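Phosphoglucosamine/phosphogalactosamine mutase (PDB 2F7L) interconverts the 6-phosphates and 1-phosphates of glucosamine and galactosamine, a magnesium-dependent step on the way to UDP-GlcNAc and UDP-GalNAc. Local coordinates at residues Leu176-Asn181 with Thr201-Leu206. Residues are numbered along the deposited sequence; the frame is centred on the assembly and turned at random.
Sequences LIDPAN and TINGNL
Ile177 and Thr201 form a parallel beta bridge at the C-terminal end of strands 174-178 and 198-201, in the four-stranded mixed sheet of alpha/beta/alpha domain II of this phosphohexose mutase. Strand 198-201 is the outermost strand here, and Ile202 N donates to Ile177 O (2.9 Å) as the pairing gives way to two loops that continue alongside each other. On the sheet face of Ile177 and Thr201, Ile177 CB packs on Thr201 CG2, and the Ile177 side chain also touches Thr188 and Pro189 of helix 188-194. The other face carries Asp178, whose side chain lies next to that of Ile202 and points the same way, Asp178 CB meeting Ile202 CG2 at 3.5 Å; CG of Asp178, anti to the backbone N (chi1 -173°), lies along the same methyl. The carboxylate divides its oxygens: OD2 forms a salt bridge with Arg213, while OD1 closes an Asx turn by accepting Ala180 N from above the carboxylate plane. Asp178 OD1 also takes a weak, nearly straight bond from Asn203 ND2 (3.3 Å), the amide being turned 46° from the carboxylate. Pro179 lays CG against Asn203 O and CD against Ile202 O. Ala180, which closes this turn, has its side chain about 6 Å from that of Asp241, probably a magnesium ligand as in related enzymes. Beyond it, Asn181 bonds the opposite loop twice. Asn181 N reaches Asn203 O (2.9 Å), and the side-chain amide passes over Asn203 CB so that Asn181 ND2 meets Asn205 O at 3.1 Å, almost linearly and with that oxygen in the Asn181 amide plane. Cutting this residue back to an alanine would remove the amide, and is likely to leave Asn205 O without its side-chain donor and open a gap beside Asn203 CB. The amide planes of Asn181 and Asn205 stand 78° apart.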
ATOM      1  N   LEU A 176     -16.012  -2.811  12.674  1.00 34.05           N
ATOM      2  CA  LEU A 176     -16.662  -2.669  11.359  1.00 32.53           C
ATOM      3  C   LEU A 176     -15.561  -2.771  10.300  1.00 31.50           C
ATOM      4  O   LEU A 176     -14.488  -2.185  10.445  1.00 31.02           O
ATOM      5  CB  LEU A 176     -17.417  -1.342  11.218  1.00 31.52           C
ATOM      6  CG  LEU A 176     -17.865  -1.074   9.779  1.00 31.39           C
ATOM      7  CD1 LEU A 176     -19.084  -0.180   9.691  1.00 29.78           C
ATOM      8  CD2 LEU A 176     -16.699  -0.419   9.065  1.00 32.47           C
ATOM      9  N   ILE A 177     -15.833  -3.534   9.246  1.00 30.29           N
ATOM     10  CA  ILE A 177     -14.881  -3.742   8.166  1.00 28.40           C
ATOM     11  C   ILE A 177     -15.450  -3.333   6.802  1.00 28.28           C
ATOM     12  O   ILE A 177     -16.512  -3.800   6.386  1.00 26.78           O
ATOM     13  CB  ILE A 177     -14.450  -5.208   8.132  1.00 28.00           C
ATOM     14  CG1 ILE A 177     -13.722  -5.565   9.437  1.00 27.61           C
ATOM     15  CG2 ILE A 177     -13.564  -5.457   6.949  1.00 28.36           C
ATOM     16  CD1 ILE A 177     -13.305  -7.030   9.563  1.00 25.43           C
ATOM     17  N   ASP A 178     -14.732  -2.431   6.130  1.00 28.91           N
ATOM     18  CA  ASP A 178     -15.113  -1.920   4.814  1.00 28.91           C
ATOM     19  C   ASP A 178     -14.079  -2.378   3.793  1.00 28.37           C
ATOM     20  O   ASP A 178     -13.103  -1.674   3.514  1.00 28.33           O
ATOM     21  CB  ASP A 178     -15.175  -0.390   4.853  1.00 30.84           C
ATOM     22  CG  ASP A 178     -15.740   0.223   3.562  1.00 32.13           C
ATOM     23  OD1 ASP A 178     -16.101  -0.525   2.630  1.00 31.97           O
ATOM     24  OD2 ASP A 178     -15.825   1.471   3.491  1.00 33.73           O
ATOM     25  N   PRO A 179     -14.274  -3.586   3.232  1.00 28.03           N
ATOM     26  CA  PRO A 179     -13.358  -4.150   2.240  1.00 27.69           C
ATOM     27  C   PRO A 179     -13.549  -3.577   0.847  1.00 28.10           C
ATOM     28  O   PRO A 179     -12.918  -4.037  -0.114  1.00 28.96           O
ATOM     29  CB  PRO A 179     -13.666  -5.635   2.315  1.00 26.74           C
ATOM     30  CG  PRO A 179     -15.107  -5.636   2.597  1.00 25.93           C
ATOM     31  CD  PRO A 179     -15.251  -4.603   3.655  1.00 26.61           C
ATOM     32  N   ALA A 180     -14.425  -2.583   0.736  1.00 27.41           N
ATOM     33  CA  ALA A 180     -14.688  -1.916  -0.540  1.00 27.59           C
ATOM     34  C   ALA A 180     -15.183  -2.829  -1.651  1.00 26.95           C
ATOM     35  O   ALA A 180     -14.772  -2.712  -2.798  1.00 26.56           O
ATOM     36  CB  ALA A 180     -13.435  -1.159  -1.005  1.00 27.93           C
ATOM     37  N   ASN A 181     -16.087  -3.727  -1.307  1.00 27.31           N
ATOM     38  CA  ASN A 181     -16.655  -4.647  -2.287  1.00 26.59           C
ATOM     39  C   ASN A 181     -15.618  -5.553  -2.934  1.00 25.99           C
ATOM     40  O   ASN A 181     -15.878  -6.174  -3.970  1.00 25.85           O
ATOM     41  CB  ASN A 181     -17.393  -3.848  -3.340  1.00 26.22           C
ATOM     42  CG  ASN A 181     -18.624  -3.213  -2.789  1.00 27.17           C
ATOM     43  OD1 ASN A 181     -18.845  -2.003  -2.912  1.00 29.07           O
ATOM     44  ND2 ASN A 181     -19.449  -4.030  -2.167  1.00 27.65           N
ATOM     45  N   THR A 201     -19.712  -5.815   8.549  1.00 35.91           N
ATOM     46  CA  THR A 201     -18.980  -5.379   7.384  1.00 34.61           C
ATOM     47  C   THR A 201     -19.920  -4.620   6.480  1.00 33.97           C
ATOM     48  O   THR A 201     -21.102  -4.977   6.301  1.00 33.41           O
ATOM     49  CB  THR A 201     -18.336  -6.545   6.570  1.00 34.84           C
ATOM     50  OG1 THR A 201     -19.327  -7.142   5.728  1.00 37.87           O
ATOM     51  CG2 THR A 201     -17.747  -7.599   7.483  1.00 33.03           C
ATOM     52  N   ILE A 202     -19.382  -3.537   5.938  1.00 33.13           N
ATOM     53  CA  ILE A 202     -20.114  -2.697   5.021  1.00 31.49           C
ATOM     54  C   ILE A 202     -19.384  -3.012   3.725  1.00 31.25           C
ATOM     55  O   ILE A 202     -18.150  -3.092   3.685  1.00 29.64           O
ATOM     56  CB  ILE A 202     -20.032  -1.180   5.444  1.00 31.17           C
ATOM     57  CG1 ILE A 202     -20.826  -0.315   4.491  1.00 31.97           C
ATOM     58  CG2 ILE A 202     -18.618  -0.672   5.408  1.00 31.10           C
ATOM     59  CD1 ILE A 202     -22.180  -0.832   4.206  1.00 34.11           C
ATOM     60  N   ASN A 203     -20.161  -3.282   2.685  1.00 31.61           N
ATOM     61  CA  ASN A 203     -19.607  -3.610   1.379  1.00 31.58           C
ATOM     62  C   ASN A 203     -18.739  -4.867   1.397  1.00 30.87           C
ATOM     63  O   ASN A 203     -17.704  -4.931   0.741  1.00 30.40           O
ATOM     64  CB  ASN A 203     -18.833  -2.396   0.883  1.00 32.42           C
ATOM     65  CG  ASN A 203     -19.693  -1.162   0.898  1.00 33.03           C
ATOM     66  OD1 ASN A 203     -20.836  -1.197   0.411  1.00 33.22           O
ATOM     67  ND2 ASN A 203     -19.175  -0.074   1.464  1.00 31.70           N
ATOM     68  N   GLY A 204     -19.192  -5.870   2.150  1.00 30.64           N
ATOM     69  CA  GLY A 204     -18.455  -7.115   2.274  1.00 28.75           C
ATOM     70  C   GLY A 204     -18.696  -8.071   1.124  1.00 27.95           C
ATOM     71  O   GLY A 204     -18.017  -9.086   1.009  1.00 27.61           O
ATOM     72  N   ASN A 205     -19.680  -7.777   0.287  1.00 27.41           N
ATOM     73  CA  ASN A 205     -19.937  -8.630  -0.866  1.00 27.79           C
ATOM     74  C   ASN A 205     -18.996  -8.211  -2.003  1.00 27.51           C
ATOM     75  O   ASN A 205     -18.631  -7.037  -2.119  1.00 28.04           O
ATOM     76  CB  ASN A 205     -21.399  -8.510  -1.315  1.00 27.48           C
ATOM     77  CG  ASN A 205     -21.776  -7.103  -1.719  1.00 27.64           C
ATOM     78  OD1 ASN A 205     -22.194  -6.871  -2.840  1.00 29.01           O
ATOM     79  ND2 ASN A 205     -21.635  -6.160  -0.802  1.00 27.07           N
ATOM     80  N   LEU A 206     -18.590  -9.172  -2.824  1.00 27.18           N
ATOM     81  CA  LEU A 206     -17.692  -8.905  -3.943  1.00 27.08           C
ATOM     82  C   LEU A 206     -18.408  -8.267  -5.110  1.00 27.54           C
ATOM     83  O   LEU A 206     -19.384  -8.816  -5.617  1.00 27.49           O
ATOM     84  CB  LEU A 206     -17.032 -10.196  -4.405  1.00 25.90           C
ATOM     85  CG  LEU A 206     -16.157 -10.871  -3.340  1.00 26.09           C
ATOM     86  CD1 LEU A 206     -15.640 -12.194  -3.875  1.00 24.87           C
ATOM     87  CD2 LEU A 206     -14.991  -9.956  -2.953  1.00 24.70           C
TER